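PDB 3TTG: putative aminomethyltransferase from Leptospirillum rubarum, which probably binds folate and may transfer one-carbon units, as in the related T-protein of the glycine cleavage system. Local coordinates for residues P41-P46 with P104-R109; G94-K99 with F162-N167; F135-L140 with D189-I194. All coordinates share one frame; numbering follows the deposited sequence.

Overall arrangement
All three contacts lie in the folate-binding part of the chain. Contact 1 joins two loops, one after strand 37-39 and one after strand 99-103. Contact 3 pairs strands 135-141 and 187-193 in the mixed sheet; its centre is about 12 Å from that of contact 1, and R45 and E137 meet between them. Contact 2 packs strand 161-164, an outermost strand of that same sheet, on strand 87-96 of a five-stranded antiparallel sheet. It sits about 14 Å from contact 3 and 19 Å from contact 1, centre to centre. Along the chain contact 1 closes before contact 3 opens, while contact 2 interleaves with both; contact 2, where strands of the two sheets meet, links them directly.

Contact 1. Residues P41-P46 with P104-R109; sequences PSVSRP and PPAGTR
R45 lies along the carbonyl of P104. Its CB sits 3.2 Å from P104 O, and CG is nearer still, 3.1 Å from the same oxygen. CG is placed opposite the carbonyl carbon (chi1 -74°), and the chain runs straight from there to NE, so CD also stays close to P104 O. NE has drawn off to 3.9 Å from P104 O, and CZ stands 4.1 Å from P105 CA, which lies off centre over one face of the guanidinium. At the tip NH1 bonds to F103 O and forms a salt bridge with D90. With an alanine in its place, F103 O and D90 would probably both lose their partner at NH1, and P104 O its cover of methylenes.

Beneath the arginine, P105 to T108 form a type II beta turn, with G107 at the third position at a positive phi of 81°. T108 OG1 donates to P105 O at 2.7 Å, on a lone pair in the carbonyl plane, and T108 N reaches the same oxygen, so two bonds grip it. T108 holds the N-cap position of helix 109-118, though its side chain makes no capping bond.

P46 fills the angle between this turn and P104. Its CG touches P104 CG and R109 CB, while its CD lies 3.3 Å from both carbonyl oxygens, P104 O and P105 O. Beyond CB, R109 leads away to salt bridges with D130 and D133. At the solvent-exposed end, V43 CG1 rests 4.0 Å from A106 CB, and A106 CA makes a bent CA-H...O contact with S44 O.

Contact 2. Residues G94-K99 with F162-N167; sequences GNFEDK and FRMLKN
A two-residue beta hairpin, turning from strand 87-96 into strand 99-103, brings F96 up against M164 on an outermost strand of the neighbouring mixed sheet. The turn, F96 to K99, is type II', closed by F96 N to K99 O at 3.0 Å and by K99 N to F96 O at 2.9 Å. It fixes F96 at the turn end of the hairpin, where its side chain points toward strand 161-164.

M164 is a selenomethionine. Its CB starts toward F96 and sits over one face of the ring, 3.6 Å from the centroid and nearer the ring's border. The extended chain then leads away, crossing the phenylalanine at about a right angle, with SE 3.8 Å from the same centroid in an oblique approach. On the other side of the contact, CG anti to the backbone N (chi1 -159°) carries the F96 ring across to M164 CB.

Deeper in, F162 takes over. G94 CA lies over one face of its ring, 4.1 Å from the centroid, in a CH-pi contact. A side chain at G94 would run into F162 CG, so the glycine is what lets the ring come this near. N95 O meets the ring at its edge, in plane, 3.6 Å from F162 CD2, and F96 CB touches the edge at CE2. The F162 ring also meets that of Y170, the two nearly parallel, and its side chain reaches A101 and F103 of the hairpin's other strand.

No hydrogen bond joins the two segments. Their short strand axes pass 7.2 Å apart, closer than packed sheets usually lie, an approach that G94 probably allows. The crossing angle of -32° is nevertheless consistent with aligned face-to-face packing of two beta sheets, reinforced here by a Met-aromatic contact.

Contact 3. Residues F135-L140 with D189-I194; sequences FREIRL and DLFIPI
E137 has CG opposite its backbone N (chi1 -166°) and an extended chain beyond, which lays it alongside F191, with CG over one face of the ring 4.0 Å from the centroid. F191 swings its own CG opposite the carbonyl carbon (chi1 -71°), turning the ring beneath the glutamate; the carboxylate is tilted only 22° from the ring plane.

R139 grips that carboxylate side-on, from above its plane: NE to OE2 of E137 at 2.8 Å and NH2 to OE1 at 3.0 Å. D189 joins through a long salt bridge, its OD1 3.9 Å from R139 NE. Its like charge stands close, OD1 being 3.8 Å from E137 OE2, and the arginine probably eases the repulsion. A water donates to E137 OE2 and, weakly, to D189 OD2, which also bonds to H174; E137 OE1 takes the amide of R45.

On the opposite, mainly aliphatic face, I138 CD1 packs on I192 CG1, L190 on I138 and L140, and R136 reaches F197. Four backbone bonds hold R136-I192 and I138-L190. This is an antiparallel strand pair within the mixed sheet, one face packed under helices 197-211 and 145-152, the other carrying the E137, R139, D189 salt-bridge network.

Contact 1. Residues P41-P46 with P104-R109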
loop_
_atom_site.group_PDB
_atom_site.type_symbol
_atom_site.label_atom_id
_atom_site.label_comp_id
_atom_site.label_asym_id
_atom_site.label_seq_id
_atom_site.Cartn_x
_atom_site.Cartn_y
_atom_site.Cartn_z
ATOM N N PRO A 41 2.901 -8.565 10.911
ATOM C CA PRO A 41 3.817 -7.397 10.951
ATOM C C PRO A 41 4.314 -7.075 12.343
ATOM O O PRO A 41 3.574 -7.222 13.317
ATOM C CB PRO A 41 2.955 -6.245 10.393
ATOM C CG PRO A 41 1.610 -6.671 10.554
ATOM C CD PRO A 41 1.536 -8.152 10.518
ATOM N N SER A 42 5.572 -6.670 12.427
ATOM C CA SER A 42 6.232 -6.281 13.657
ATOM C C SER A 42 5.619 -4.975 14.164
ATOM O O SER A 42 5.448 -4.769 15.367
ATOM C CB SER A 42 7.741 -6.123 13.410
ATOM O OG SER A 42 8.367 -5.646 14.588
ATOM N N VAL A 43 5.247 -4.108 13.227
ATOM C CA VAL A 43 4.572 -2.861 13.546
ATOM C C VAL A 43 3.348 -2.802 12.645
ATOM O O VAL A 43 3.475 -2.745 11.426
ATOM C CB VAL A 43 5.504 -1.626 13.370
ATOM C CG1 VAL A 43 4.766 -0.349 13.774
ATOM C CG2 VAL A 43 6.807 -1.786 14.211
ATOM N N SER A 44 2.186 -2.829 13.218
ATOM C CA SER A 44 0.969 -2.741 12.420
ATOM C C SER A 44 0.655 -1.312 11.981
ATOM O O SER A 44 1.202 -0.352 12.530
ATOM C CB SER A 44 -0.206 -3.215 13.260
ATOM O OG SER A 44 -0.340 -2.328 14.345
ATOM N N ARG A 45 -0.288 -1.163 11.027
ATOM C CA ARG A 45 -0.855 0.146 10.836
ATOM C C ARG A 45 -1.581 0.574 12.150
ATOM O O ARG A 45 -2.311 -0.215 12.795
ATOM C CB ARG A 45 -1.850 0.181 9.702
ATOM C CG ARG A 45 -1.228 0.123 8.319
ATOM C CD ARG A 45 -2.220 0.431 7.217
ATOM N NE ARG A 45 -1.543 0.536 5.930
ATOM C CZ ARG A 45 -1.339 1.630 5.183
ATOM N NH1 ARG A 45 -1.833 2.807 5.550
ATOM N NH2 ARG A 45 -0.683 1.541 4.036
ATOM N N PRO A 46 -1.457 1.837 12.546
ATOM C CA PRO A 46 -2.297 2.342 13.657
ATOM C C PRO A 46 -3.791 2.292 13.326
ATOM O O PRO A 46 -4.182 2.232 12.168
ATOM C CB PRO A 46 -1.847 3.826 13.821
ATOM C CG PRO A 46 -0.537 3.905 13.104
ATOM C CD PRO A 46 -0.611 2.903 11.969
ATOM N N PRO A 104 -3.537 4.699 9.006
ATOM C CA PRO A 104 -2.363 5.304 8.356
ATOM C C PRO A 104 -1.164 4.341 8.360
ATOM O O PRO A 104 -1.308 3.207 8.789
ATOM C CB PRO A 104 -2.124 6.531 9.208
ATOM C CG PRO A 104 -2.424 6.039 10.574
ATOM C CD PRO A 104 -3.674 5.220 10.383
ATOM N N PRO A 105 -0.027 4.723 7.786
ATOM C CA PRO A 105 1.092 3.784 7.707
ATOM C C PRO A 105 1.683 3.401 9.054
ATOM O O PRO A 105 1.705 4.205 9.978
ATOM C CB PRO A 105 2.151 4.566 6.892
ATOM C CG PRO A 105 1.383 5.638 6.160
ATOM C CD PRO A 105 0.281 6.000 7.067
ATOM N N ALA A 106 2.278 2.209 9.123
ATOM C CA ALA A 106 3.005 1.767 10.315
ATOM C C ALA A 106 4.000 2.815 10.771
ATOM O O ALA A 106 4.676 3.413 9.957
ATOM C CB ALA A 106 3.744 0.425 10.009
ATOM N N GLY A 107 4.071 3.045 12.068
ATOM C CA GLY A 107 5.020 3.971 12.644
ATOM C C GLY A 107 4.632 5.444 12.577
ATOM O O GLY A 107 5.414 6.259 13.006
ATOM N N THR A 108 3.417 5.793 12.135
ATOM C CA THR A 108 2.974 7.207 12.022
ATOM C C THR A 108 1.875 7.608 13.026
ATOM O O THR A 108 1.289 8.709 12.883
ATOM C CB THR A 108 2.464 7.474 10.590
ATOM O OG1 THR A 108 1.203 6.840 10.353
ATOM C CG2 THR A 108 3.473 7.119 9.538
ATOM N N ARG A 109 1.610 6.785 14.063
ATOM C CA ARG A 109 0.459 7.023 14.927
ATOM C C ARG A 109 0.410 8.460 15.487
ATOM O O ARG A 109 -0.662 9.075 15.440
ATOM C CB ARG A 109 0.278 5.990 16.046
ATOM C CG ARG A 109 1.222 6.040 17.181
ATOM C CD ARG A 109 1.181 4.744 18.033
ATOM N NE ARG A 109 -0.027 4.704 18.862
ATOM C CZ ARG A 109 -0.241 3.880 19.884
ATOM N NH1 ARG A 109 0.670 2.974 20.223
ATOM N NH2 ARG A 109 -1.369 3.956 20.578
#

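Contact 2. Residues G94-K99 with F162-N167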
loop_
_atom_site.group_PDB
_atom_site.type_symbol
_atom_site.label_atom_id
_atom_site.label_comp_id
_atom_site.label_asym_id
_atom_site.label_seq_id
_atom_site.Cartn_x
_atom_site.Cartn_y
_atom_site.Cartn_z
ATOM N N GLY A 94 -12.552 3.368 6.593
ATOM C CA GLY A 94 -13.791 2.630 6.776
ATOM C C GLY A 94 -14.792 3.382 7.622
ATOM O O GLY A 94 -14.426 4.294 8.337
ATOM N N ASN A 95 -16.052 2.988 7.584
ATOM C CA ASN A 95 -17.127 3.557 8.411
ATOM C C ASN A 95 -17.735 2.478 9.274
ATOM O O ASN A 95 -18.001 1.391 8.773
ATOM C CB ASN A 95 -18.242 4.147 7.545
ATOM C CG ASN A 95 -17.776 5.144 6.536
ATOM O OD1 ASN A 95 -17.826 6.356 6.758
ATOM N ND2 ASN A 95 -17.314 4.656 5.402
ATOM N N PHE A 96 -18.029 2.772 10.529
ATOM C CA PHE A 96 -18.711 1.818 11.387
ATOM C C PHE A 96 -19.450 2.588 12.404
ATOM O O PHE A 96 -18.843 3.450 13.036
ATOM C CB PHE A 96 -17.754 0.803 12.039
ATOM C CG PHE A 96 -18.514 -0.423 12.485
ATOM C CD1 PHE A 96 -18.835 -1.425 11.578
ATOM C CD2 PHE A 96 -19.024 -0.513 13.768
ATOM C CE1 PHE A 96 -19.628 -2.504 11.957
ATOM C CE2 PHE A 96 -19.808 -1.601 14.149
ATOM C CZ PHE A 96 -20.103 -2.588 13.244
ATOM N N GLU A 97 -20.772 2.309 12.562
ATOM C CA GLU A 97 -21.632 3.048 13.470
ATOM C C GLU A 97 -21.499 4.558 13.113
ATOM O O GLU A 97 -21.490 4.898 11.924
ATOM C CB GLU A 97 -21.286 2.737 14.962
ATOM C CG GLU A 97 -21.746 1.389 15.487
ATOM C CD GLU A 97 -21.623 1.285 16.999
ATOM O OE1 GLU A 97 -20.506 0.991 17.488
ATOM O OE2 GLU A 97 -22.627 1.564 17.695
ATOM N N ASP A 98 -21.258 5.411 14.115
ATOM C CA ASP A 98 -21.075 6.846 13.979
ATOM C C ASP A 98 -19.572 7.185 14.070
ATOM O O ASP A 98 -19.212 8.170 14.700
ATOM C CB ASP A 98 -21.867 7.546 15.115
ATOM C CG ASP A 98 -23.362 7.281 15.040
ATOM O OD1 ASP A 98 -23.985 7.677 14.021
ATOM O OD2 ASP A 98 -23.908 6.673 15.998
ATOM N N LYS A 99 -18.701 6.334 13.515
ATOM C CA LYS A 99 -17.250 6.553 13.530
ATOM C C LYS A 99 -16.625 6.346 12.160
ATOM O O LYS A 99 -17.078 5.509 11.390
ATOM C CB LYS A 99 -16.541 5.620 14.530
ATOM C CG LYS A 99 -16.700 6.040 15.963
ATOM C CD LYS A 99 -15.774 5.252 16.909
ATOM C CE LYS A 99 -16.415 4.033 17.542
ATOM N NZ LYS A 99 -16.953 4.338 18.890
ATOM N N PHE A 162 -14.932 -3.309 4.526
ATOM C CA PHE A 162 -14.559 -2.983 5.912
ATOM C C PHE A 162 -15.606 -3.573 6.804
ATOM O O PHE A 162 -16.769 -3.146 6.730
ATOM C CB PHE A 162 -14.495 -1.459 6.147
ATOM C CG PHE A 162 -14.047 -1.116 7.548
ATOM C CD1 PHE A 162 -12.818 -1.536 8.017
ATOM C CD2 PHE A 162 -14.922 -0.504 8.449
ATOM C CE1 PHE A 162 -12.435 -1.294 9.318
ATOM C CE2 PHE A 162 -14.520 -0.240 9.751
ATOM C CZ PHE A 162 -13.271 -0.616 10.167
ATOM N N ARG A 163 -15.233 -4.544 7.617
ATOM C CA ARG A 163 -16.206 -5.240 8.466
ATOM C C ARG A 163 -15.775 -5.254 9.920
ATOM O O ARG A 163 -14.586 -5.437 10.183
ATOM C CB ARG A 163 -16.348 -6.708 8.018
ATOM C CG ARG A 163 -16.232 -7.045 6.511
ATOM C CD ARG A 163 -17.561 -7.251 5.802
ATOM N NE ARG A 163 -18.321 -8.364 6.391
ATOM C CZ ARG A 163 -19.545 -8.740 6.026
ATOM N NH1 ARG A 163 -20.145 -9.752 6.642
ATOM N NH2 ARG A 163 -20.177 -8.115 5.035
HETATM N N MSE A 164 -16.737 -5.141 10.867
HETATM C CA MSE A 164 -16.430 -5.345 12.278
HETATM C C MSE A 164 -16.723 -6.804 12.566
HETATM O O MSE A 164 -17.688 -7.344 12.042
HETATM C CB MSE A 164 -17.215 -4.419 13.200
HETATM C CG MSE A 164 -16.648 -4.406 14.626
HETATM SE SE MSE A 164 -17.564 -3.166 15.786
HETATM C CE MSE A 164 -16.630 -3.633 17.415
ATOM N N LEU A 165 -15.806 -7.485 13.236
ATOM C CA LEU A 165 -15.960 -8.893 13.590
ATOM C C LEU A 165 -16.914 -8.969 14.827
ATOM O O LEU A 165 -16.947 -8.041 15.647
ATOM C CB LEU A 165 -14.588 -9.540 13.871
ATOM C CG LEU A 165 -13.646 -9.598 12.697
ATOM C CD1 LEU A 165 -12.239 -9.978 13.121
ATOM C CD2 LEU A 165 -14.171 -10.546 11.637
ATOM N N LYS A 166 -17.699 -10.024 14.932
ATOM C CA LYS A 166 -18.705 -10.105 16.026
ATOM C C LYS A 166 -18.036 -10.122 17.417
ATOM O O LYS A 166 -18.555 -9.561 18.385
ATOM C CB LYS A 166 -19.663 -11.298 15.843
ATOM C CG LYS A 166 -19.058 -12.691 15.815
ATOM C CD LYS A 166 -20.150 -13.779 15.966
ATOM C CE LYS A 166 -21.202 -13.785 14.865
ATOM N NZ LYS A 166 -22.128 -14.946 14.997
ATOM N N ASN A 167 -16.846 -10.698 17.466
ATOM C CA ASN A 167 -15.999 -10.784 18.657
ATOM C C ASN A 167 -15.227 -9.475 18.974
ATOM O O ASN A 167 -14.573 -9.396 20.009
ATOM C CB ASN A 167 -14.982 -11.925 18.440
ATOM C CG ASN A 167 -14.274 -11.881 17.087
ATOM O OD1 ASN A 167 -14.780 -12.480 16.097
ATOM N ND2 ASN A 167 -13.175 -11.079 16.980
#

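Contact 3. Residues F135-L140 with D189-I194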
loop_
_atom_site.group_PDB
_atom_site.type_symbol
_atom_site.label_atom_id
_atom_site.label_comp_id
_atom_site.label_asym_id
_atom_site.label_seq_id
_atom_site.Cartn_x
_atom_site.Cartn_y
_atom_site.Cartn_z
ATOM N N PHE A 135 -5.434 -3.738 19.316
ATOM C CA PHE A 135 -5.440 -4.759 18.263
ATOM C C PHE A 135 -4.067 -5.204 17.808
ATOM O O PHE A 135 -3.155 -4.387 17.771
ATOM C CB PHE A 135 -6.146 -4.175 17.037
ATOM C CG PHE A 135 -7.513 -3.605 17.349
ATOM C CD1 PHE A 135 -8.584 -4.444 17.661
ATOM C CD2 PHE A 135 -7.727 -2.232 17.358
ATOM C CE1 PHE A 135 -9.826 -3.917 17.986
ATOM C CE2 PHE A 135 -8.972 -1.703 17.722
ATOM C CZ PHE A 135 -10.000 -2.539 18.051
ATOM N N ARG A 136 -3.945 -6.476 17.429
ATOM C CA ARG A 136 -2.780 -7.063 16.739
ATOM C C ARG A 136 -3.180 -7.226 15.240
ATOM O O ARG A 136 -4.266 -7.741 14.962
ATOM C CB ARG A 136 -2.408 -8.415 17.370
ATOM C CG ARG A 136 -1.731 -8.365 18.768
ATOM C CD ARG A 136 -0.337 -7.732 18.761
ATOM N NE ARG A 136 0.482 -8.285 17.679
ATOM C CZ ARG A 136 1.255 -9.364 17.749
ATOM N NH1 ARG A 136 1.400 -10.022 18.898
ATOM N NH2 ARG A 136 1.930 -9.766 16.686
ATOM N N GLU A 137 -2.319 -6.837 14.289
ATOM C CA GLU A 137 -2.595 -6.996 12.863
ATOM C C GLU A 137 -2.043 -8.355 12.338
ATOM O O GLU A 137 -0.968 -8.813 12.738
ATOM C CB GLU A 137 -2.040 -5.824 12.056
ATOM C CG GLU A 137 -2.574 -5.763 10.631
ATOM C CD GLU A 137 -2.090 -4.613 9.752
ATOM O OE1 GLU A 137 -1.246 -3.808 10.203
ATOM O OE2 GLU A 137 -2.454 -4.602 8.556
ATOM N N ILE A 138 -2.852 -9.053 11.561
ATOM C CA ILE A 138 -2.451 -10.284 10.851
ATOM C C ILE A 138 -2.810 -10.016 9.436
ATOM O O ILE A 138 -3.950 -9.616 9.180
ATOM C CB ILE A 138 -3.138 -11.585 11.346
ATOM C CG1 ILE A 138 -3.068 -11.755 12.858
ATOM C CG2 ILE A 138 -2.599 -12.805 10.587
ATOM C CD1 ILE A 138 -3.856 -12.980 13.440
ATOM N N ARG A 139 -1.904 -10.282 8.501
ATOM C CA ARG A 139 -2.204 -10.056 7.088
ATOM C C ARG A 139 -2.283 -11.334 6.302
ATOM O O ARG A 139 -1.465 -12.266 6.483
ATOM C CB ARG A 139 -1.175 -9.163 6.449
ATOM C CG ARG A 139 -1.196 -7.812 7.073
ATOM C CD ARG A 139 -0.338 -6.842 6.365
ATOM N NE ARG A 139 -0.220 -5.620 7.173
ATOM C CZ ARG A 139 0.816 -4.777 7.159
ATOM N NH1 ARG A 139 1.803 -4.943 6.299
ATOM N NH2 ARG A 139 0.858 -3.747 8.005
ATOM N N LEU A 140 -3.237 -11.336 5.332
ATOM C CA LEU A 140 -3.437 -12.446 4.423
ATOM C C LEU A 140 -3.245 -11.952 3.008
ATOM O O LEU A 140 -3.716 -10.859 2.705
ATOM C CB LEU A 140 -4.850 -13.030 4.570
ATOM C CG LEU A 140 -5.164 -13.852 5.830
ATOM C CD1 LEU A 140 -6.684 -14.120 5.884
ATOM C CD2 LEU A 140 -4.378 -15.127 5.856
ATOM N N ASP A 189 -6.403 -7.465 5.781
ATOM C CA ASP A 189 -5.764 -7.090 7.038
ATOM C C ASP A 189 -6.734 -7.301 8.169
ATOM O O ASP A 189 -7.792 -6.668 8.230
ATOM C CB ASP A 189 -5.307 -5.668 7.040
ATOM C CG ASP A 189 -4.458 -5.298 5.829
ATOM O OD1 ASP A 189 -3.650 -6.165 5.358
ATOM O OD2 ASP A 189 -4.648 -4.196 5.311
ATOM N N LEU A 190 -6.348 -8.130 9.086
ATOM C CA LEU A 190 -7.179 -8.470 10.221
ATOM C C LEU A 190 -6.657 -7.752 11.457
ATOM O O LEU A 190 -5.517 -7.980 11.817
ATOM C CB LEU A 190 -7.149 -9.987 10.465
ATOM C CG LEU A 190 -7.784 -10.932 9.460
ATOM C CD1 LEU A 190 -7.121 -10.854 8.096
ATOM C CD2 LEU A 190 -7.656 -12.382 9.933
ATOM N N PHE A 191 -7.482 -6.935 12.122
ATOM C CA PHE A 191 -7.122 -6.265 13.393
ATOM C C PHE A 191 -7.849 -6.974 14.485
ATOM O O PHE A 191 -9.058 -6.795 14.638
ATOM C CB PHE A 191 -7.496 -4.788 13.307
ATOM C CG PHE A 191 -6.567 -4.062 12.369
ATOM C CD1 PHE A 191 -5.460 -3.380 12.850
ATOM C CD2 PHE A 191 -6.831 -4.006 11.023
ATOM C CE1 PHE A 191 -4.611 -2.693 11.975
ATOM C CE2 PHE A 191 -5.942 -3.387 10.148
ATOM C CZ PHE A 191 -4.873 -2.686 10.646
ATOM N N ILE A 192 -7.128 -7.877 15.181
ATOM C CA ILE A 192 -7.673 -8.801 16.167
ATOM C C ILE A 192 -7.518 -8.248 17.577
ATOM O O ILE A 192 -6.409 -7.851 17.920
ATOM C CB ILE A 192 -6.923 -10.156 16.010
ATOM C CG1 ILE A 192 -7.056 -10.665 14.537
ATOM C CG2 ILE A 192 -7.460 -11.188 17.001
ATOM C CD1 ILE A 192 -8.558 -10.885 14.028
ATOM N N PRO A 193 -8.576 -8.261 18.426
ATOM C CA PRO A 193 -8.409 -7.794 19.796
ATOM C C PRO A 193 -7.270 -8.539 20.490
ATOM O O PRO A 193 -7.137 -9.756 20.343
ATOM C CB PRO A 193 -9.755 -8.140 20.440
ATOM C CG PRO A 193 -10.719 -8.049 19.318
ATOM C CD PRO A 193 -9.970 -8.721 18.205
ATOM N N ILE A 194 -6.457 -7.826 21.230
ATOM C CA ILE A 194 -5.297 -8.417 21.928
ATOM C C ILE A 194 -5.618 -9.761 22.621
ATOM O O ILE A 194 -4.859 -10.733 22.480
ATOM C CB ILE A 194 -4.735 -7.444 22.996
ATOM C CG1 ILE A 194 -4.228 -6.113 22.436
ATOM C CG2 ILE A 194 -3.596 -8.124 23.743
ATOM C CD1 ILE A 194 -3.390 -6.199 21.285
HETATM O O HOH W 1 -3.045 -2.625 7.013
HETATM O O HOH W 2 -2.784 -8.215 3.380
#